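Local structure of putative transcriptional regulator (Streptomyces coelicolor A3, 2RA5) at residues E145-L158 / A224-Y237. The protein probably acts as a DNA-binding transcription factor of the GntR family, with a UTRA domain of the kind that senses small-molecule effectors. Sequence-based numbering, arbitrary orientation.
Sequences EPMAYLCNYLPPGL and AVEFGTHTYRPSRY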
loop_
_atom_site.group_PDB
_atom_site.type_symbol
_atom_site.label_atom_id
_atom_site.label_comp_id
_atom_site.label_asym_id
_atom_site.label_seq_id
_atom_site.Cartn_x
_atom_site.Cartn_y
_atom_site.Cartn_z
ATOM N N GLU A 145 -16.169 -7.134 -14.192
ATOM C CA GLU A 145 -15.273 -8.066 -13.511
ATOM C C GLU A 145 -15.023 -7.626 -12.059
ATOM O O GLU A 145 -14.933 -6.430 -11.766
ATOM C CB GLU A 145 -13.955 -8.191 -14.272
ATOM C CG GLU A 145 -13.162 -9.449 -13.939
ATOM C CD GLU A 145 -11.875 -9.553 -14.740
ATOM O OE1 GLU A 145 -11.706 -8.769 -15.703
ATOM O OE2 GLU A 145 -11.031 -10.419 -14.408
ATOM N N PRO A 146 -14.924 -8.595 -11.136
ATOM C CA PRO A 146 -14.757 -8.290 -9.712
ATOM C C PRO A 146 -13.362 -7.765 -9.406
ATOM O O PRO A 146 -12.360 -8.362 -9.800
ATOM C CB PRO A 146 -14.964 -9.650 -9.031
ATOM C CG PRO A 146 -15.614 -10.513 -10.049
ATOM C CD PRO A 146 -15.079 -10.038 -11.364
HETATM N N MSE A 147 -13.306 -6.647 -8.695
HETATM C CA MSE A 147 -12.047 -5.965 -8.422
HETATM C C MSE A 147 -11.618 -6.077 -6.957
HETATM O O MSE A 147 -10.443 -6.310 -6.641
HETATM C CB MSE A 147 -12.191 -4.495 -8.790
HETATM C CG MSE A 147 -10.961 -3.690 -8.477
HETATM SE SE MSE A 147 -11.317 -1.831 -8.840
HETATM C CE MSE A 147 -11.866 -1.265 -7.044
ATOM N N ALA A 148 -12.595 -5.924 -6.072
ATOM C CA ALA A 148 -12.332 -5.860 -4.646
ATOM C C ALA A 148 -13.523 -6.349 -3.838
ATOM O O ALA A 148 -14.677 -6.214 -4.265
ATOM C CB ALA A 148 -11.979 -4.444 -4.252
ATOM N N TYR A 149 -13.220 -6.920 -2.675
ATOM C CA TYR A 149 -14.228 -7.309 -1.684
ATOM C C TYR A 149 -14.126 -6.454 -0.404
ATOM O O TYR A 149 -13.129 -6.512 0.313
ATOM C CB TYR A 149 -14.113 -8.796 -1.340
ATOM C CG TYR A 149 -15.390 -9.311 -0.762
ATOM C CD1 TYR A 149 -16.547 -9.318 -1.522
ATOM C CD2 TYR A 149 -15.460 -9.752 0.552
ATOM C CE1 TYR A 149 -17.735 -9.767 -1.005
ATOM C CE2 TYR A 149 -16.651 -10.206 1.083
ATOM C CZ TYR A 149 -17.787 -10.211 0.296
ATOM O OH TYR A 149 -18.995 -10.654 0.781
ATOM N N LEU A 150 -15.154 -5.653 -0.135
ATOM C CA LEU A 150 -15.115 -4.667 0.942
ATOM C C LEU A 150 -16.029 -4.993 2.131
ATOM O O LEU A 150 -17.245 -4.877 2.014
ATOM C CB LEU A 150 -15.511 -3.288 0.397
ATOM C CG LEU A 150 -14.874 -2.764 -0.896
ATOM C CD1 LEU A 150 -15.286 -1.323 -1.156
ATOM C CD2 LEU A 150 -13.355 -2.913 -0.861
ATOM N N CYS A 151 -15.449 -5.380 3.270
ATOM C CA CYS A 151 -16.216 -5.538 4.518
ATOM C C CYS A 151 -16.041 -4.329 5.434
ATOM O O CYS A 151 -14.919 -3.989 5.804
ATOM C CB CYS A 151 -15.805 -6.802 5.293
ATOM S SG CYS A 151 -15.668 -8.318 4.324
ATOM N N ASN A 152 -17.143 -3.692 5.815
ATOM C CA ASN A 152 -17.071 -2.586 6.776
ATOM C C ASN A 152 -17.924 -2.734 8.037
ATOM O O ASN A 152 -18.989 -3.353 8.026
ATOM C CB ASN A 152 -17.338 -1.227 6.096
ATOM C CG ASN A 152 -16.374 -0.951 4.944
ATOM O OD1 ASN A 152 -15.354 -0.281 5.106
ATOM N ND2 ASN A 152 -16.677 -1.497 3.790
ATOM N N TYR A 153 -17.438 -2.155 9.127
ATOM C CA TYR A 153 -18.154 -2.183 10.391
ATOM C C TYR A 153 -18.333 -0.787 10.904
ATOM O O TYR A 153 -17.380 -0.019 10.962
ATOM C CB TYR A 153 -17.377 -3.001 11.408
ATOM C CG TYR A 153 -17.162 -4.427 10.962
ATOM C CD1 TYR A 153 -16.044 -4.780 10.209
ATOM C CD2 TYR A 153 -18.077 -5.421 11.291
ATOM C CE1 TYR A 153 -15.839 -6.083 9.804
ATOM C CE2 TYR A 153 -17.886 -6.727 10.883
ATOM C CZ TYR A 153 -16.762 -7.054 10.139
ATOM O OH TYR A 153 -16.555 -8.350 9.729
ATOM N N LEU A 154 -19.563 -0.446 11.254
ATOM C CA LEU A 154 -19.842 0.856 11.831
ATOM C C LEU A 154 -20.439 0.705 13.228
ATOM O O LEU A 154 -21.184 -0.236 13.497
ATOM C CB LEU A 154 -20.785 1.701 10.966
ATOM C CG LEU A 154 -20.757 1.788 9.441
ATOM C CD1 LEU A 154 -20.841 3.264 9.048
ATOM C CD2 LEU A 154 -19.533 1.154 8.877
ATOM N N PRO A 155 -20.096 1.636 14.126
ATOM C CA PRO A 155 -20.732 1.655 15.440
ATOM C C PRO A 155 -22.193 2.088 15.310
ATOM O O PRO A 155 -22.570 2.699 14.315
ATOM C CB PRO A 155 -19.913 2.694 16.213
ATOM C CG PRO A 155 -19.308 3.575 15.187
ATOM C CD PRO A 155 -19.165 2.764 13.925
ATOM N N PRO A 156 -23.012 1.765 16.319
ATOM C CA PRO A 156 -24.450 2.053 16.283
ATOM C C PRO A 156 -24.800 3.536 16.152
ATOM O O PRO A 156 -24.102 4.393 16.697
ATOM C CB PRO A 156 -24.946 1.544 17.645
ATOM C CG PRO A 156 -23.868 0.629 18.173
ATOM C CD PRO A 156 -22.592 1.112 17.575
ATOM N N GLY A 157 -25.891 3.823 15.446
ATOM C CA GLY A 157 -26.485 5.149 15.444
ATOM C C GLY A 157 -25.613 6.237 14.861
ATOM O O GLY A 157 -25.406 7.286 15.468
ATOM N N LEU A 158 -25.098 5.974 13.671
ATOM C CA LEU A 158 -24.259 6.924 12.971
ATOM C C LEU A 158 -24.974 7.313 11.691
ATOM O O LEU A 158 -25.191 8.492 11.411
ATOM C CB LEU A 158 -22.908 6.284 12.631
ATOM C CG LEU A 158 -21.752 6.376 13.631
ATOM C CD1 LEU A 158 -20.449 5.963 12.958
ATOM C CD2 LEU A 158 -21.640 7.777 14.184
ATOM N N ALA A 224 -13.572 6.261 16.565
ATOM C CA ALA A 224 -13.695 5.454 15.357
ATOM C C ALA A 224 -15.113 5.557 14.847
ATOM O O ALA A 224 -16.075 5.577 15.599
ATOM C CB ALA A 224 -13.314 4.008 15.594
ATOM N N VAL A 225 -15.235 5.626 13.539
ATOM C CA VAL A 225 -16.509 5.908 12.936
ATOM C C VAL A 225 -16.756 4.762 11.930
ATOM O O VAL A 225 -17.889 4.461 11.541
ATOM C CB VAL A 225 -16.461 7.386 12.371
ATOM C CG1 VAL A 225 -16.211 7.461 10.871
ATOM C CG2 VAL A 225 -17.663 8.173 12.788
ATOM N N GLU A 226 -15.674 4.075 11.578
ATOM C CA GLU A 226 -15.708 3.065 10.541
ATOM C C GLU A 226 -14.437 2.213 10.610
ATOM O O GLU A 226 -13.334 2.725 10.813
ATOM C CB GLU A 226 -15.837 3.742 9.161
ATOM C CG GLU A 226 -15.865 2.780 7.973
ATOM C CD GLU A 226 -14.472 2.389 7.456
ATOM O OE1 GLU A 226 -13.509 3.172 7.611
ATOM O OE2 GLU A 226 -14.334 1.294 6.871
ATOM N N PHE A 227 -14.609 0.906 10.468
ATOM C CA PHE A 227 -13.499 -0.019 10.324
ATOM C C PHE A 227 -13.706 -0.879 9.081
ATOM O O PHE A 227 -14.748 -1.511 8.909
ATOM C CB PHE A 227 -13.414 -0.931 11.528
ATOM C CG PHE A 227 -12.361 -2.002 11.403
ATOM C CD1 PHE A 227 -11.019 -1.661 11.284
ATOM C CD2 PHE A 227 -12.703 -3.351 11.418
ATOM C CE1 PHE A 227 -10.028 -2.641 11.189
ATOM C CE2 PHE A 227 -11.714 -4.344 11.316
ATOM C CZ PHE A 227 -10.377 -3.985 11.207
ATOM N N GLY A 228 -12.704 -0.927 8.222
ATOM C CA GLY A 228 -12.831 -1.674 6.992
ATOM C C GLY A 228 -11.746 -2.713 6.868
ATOM O O GLY A 228 -10.601 -2.516 7.274
ATOM N N THR A 229 -12.126 -3.844 6.303
ATOM C CA THR A 229 -11.187 -4.921 6.057
ATOM C C THR A 229 -11.438 -5.381 4.617
ATOM O O THR A 229 -12.502 -5.911 4.290
ATOM C CB THR A 229 -11.319 -6.045 7.143
ATOM O OG1 THR A 229 -10.167 -6.891 7.128
ATOM C CG2 THR A 229 -12.616 -6.875 6.994
ATOM N N HIS A 230 -10.463 -5.129 3.749
ATOM C CA HIS A 230 -10.670 -5.267 2.314
ATOM C C HIS A 230 -9.666 -6.180 1.636
ATOM O O HIS A 230 -8.530 -6.310 2.082
ATOM C CB HIS A 230 -10.590 -3.895 1.654
ATOM C CG HIS A 230 -11.430 -2.854 2.308
ATOM N ND1 HIS A 230 -10.959 -1.604 2.618
ATOM C CD2 HIS A 230 -12.730 -2.873 2.714
ATOM C CE1 HIS A 230 -11.917 -0.887 3.176
ATOM N NE2 HIS A 230 -13.008 -1.647 3.239
ATOM N N THR A 231 -10.111 -6.794 0.538
ATOM C CA THR A 231 -9.272 -7.600 -0.354
ATOM C C THR A 231 -9.371 -7.096 -1.794
ATOM O O THR A 231 -10.438 -6.667 -2.255
ATOM C CB THR A 231 -9.700 -9.067 -0.354
ATOM O OG1 THR A 231 -11.134 -9.131 -0.315
ATOM C CG2 THR A 231 -9.127 -9.792 0.842
ATOM N N TYR A 232 -8.254 -7.154 -2.504
ATOM C CA TYR A 232 -8.213 -6.698 -3.888
ATOM C C TYR A 232 -7.495 -7.703 -4.768
ATOM O O TYR A 232 -6.421 -8.198 -4.395
ATOM C CB TYR A 232 -7.464 -5.375 -3.986
ATOM C CG TYR A 232 -7.928 -4.323 -3.021
ATOM C CD1 TYR A 232 -7.430 -4.275 -1.727
ATOM C CD2 TYR A 232 -8.858 -3.361 -3.407
ATOM C CE1 TYR A 232 -7.855 -3.303 -0.838
ATOM C CE2 TYR A 232 -9.287 -2.391 -2.529
ATOM C CZ TYR A 232 -8.787 -2.360 -1.243
ATOM O OH TYR A 232 -9.219 -1.380 -0.365
ATOM N N ARG A 233 -8.079 -7.985 -5.933
ATOM C CA ARG A 233 -7.413 -8.792 -6.969
ATOM C C ARG A 233 -6.222 -8.026 -7.543
ATOM O O ARG A 233 -6.420 -7.013 -8.226
ATOM C CB ARG A 233 -8.387 -9.114 -8.102
ATOM C CG ARG A 233 -9.675 -9.784 -7.656
ATOM C CD ARG A 233 -10.491 -10.203 -8.858
ATOM N NE ARG A 233 -9.768 -11.156 -9.692
ATOM C CZ ARG A 233 -10.034 -11.378 -10.973
ATOM N NH1 ARG A 233 -9.322 -12.271 -11.646
ATOM N NH2 ARG A 233 -11.008 -10.711 -11.579
ATOM N N PRO A 234 -4.986 -8.481 -7.241
ATOM C CA PRO A 234 -3.764 -7.743 -7.612
ATOM C C PRO A 234 -3.602 -7.507 -9.117
ATOM O O PRO A 234 -2.942 -6.551 -9.513
ATOM C CB PRO A 234 -2.622 -8.624 -7.059
ATOM C CG PRO A 234 -3.267 -9.961 -6.780
ATOM C CD PRO A 234 -4.671 -9.627 -6.371
ATOM N N SER A 235 -4.210 -8.357 -9.937
ATOM C CA SER A 235 -4.176 -8.194 -11.387
ATOM C C SER A 235 -5.156 -7.115 -11.825
ATOM O O SER A 235 -5.182 -6.729 -12.990
ATOM C CB SER A 235 -4.548 -9.510 -12.080
ATOM O OG SER A 235 -5.938 -9.778 -11.927
ATOM N N ARG A 236 -5.968 -6.624 -10.899
ATOM C CA ARG A 236 -7.060 -5.730 -11.270
ATOM C C ARG A 236 -6.980 -4.375 -10.562
ATOM O O ARG A 236 -7.682 -3.419 -10.909
ATOM C CB ARG A 236 -8.393 -6.426 -10.981
ATOM C CG ARG A 236 -9.007 -7.146 -12.175
ATOM C CD ARG A 236 -10.092 -6.265 -12.775
ATOM N NE ARG A 236 -10.225 -6.420 -14.222
ATOM C CZ ARG A 236 -9.454 -5.801 -15.113
ATOM N NH1 ARG A 236 -8.485 -4.991 -14.704
ATOM N NH2 ARG A 236 -9.649 -5.992 -16.412
ATOM N N TYR A 237 -6.111 -4.293 -9.564
ATOM C CA TYR A 237 -6.059 -3.106 -8.715
ATOM C C TYR A 237 -4.683 -2.909 -8.083
ATOM O O TYR A 237 -3.986 -3.883 -7.781
ATOM C CB TYR A 237 -7.115 -3.210 -7.598
ATOM C CG TYR A 237 -7.189 -1.973 -6.739
ATOM C CD1 TYR A 237 -8.005 -0.906 -7.099
ATOM C CD2 TYR A 237 -6.425 -1.857 -5.571
ATOM C CE1 TYR A 237 -8.073 0.246 -6.318
ATOM C CE2 TYR A 237 -6.485 -0.699 -4.777
ATOM C CZ TYR A 237 -7.312 0.347 -5.160
ATOM O OH TYR A 237 -7.386 1.496 -4.401
#
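Y149 and T231, C151 and T229, and Y153 and F227 form the hydrogen-bonded pairs of an antiparallel ladder, joining the two central strands, 145-154 and 224-232, of the six-stranded UTRA-domain sheet. On the face carrying L150 and H230, the leucine CD2 packs 3.6 Å from the imidazole CD2. N152, on the same face, lies beside the carboxylate of E226, which is hydrogen-bonded to T217, and touches the bound meso-tartaric acid, placing the ladder at the ligand pocket. Near the start of strand 145-154, where M147 and A148 form a classic bulge facing R140, M147 SE lies 3.9 Å from Y237 CD1, a Met-aromatic contact. E145 closes this end with a salt-bridge network. Its CB passes 4.1 Å from R236 NE and its CG 3.4 Å from R233 NH2; with CG anti to the backbone N (chi1 -160°) and the chain extended, E145 CD sits 3.5 Å from R233 NH2 and 3.6 Å from R236 NE. R233 NH2 bonds E145 OE2 at 2.8 Å, from the anti side but 33° out of the carboxylate plane, while R233 NH1 pairs with E204. With an alanine here, R236 NE and R233 NH2 would probably lose their carboxylate partner, and the R236 guanidinium is likely to be freer to turn. R236 NE approaches E145 OE1 from above the carboxylate plane, 80° out of it, at 3.1 Å.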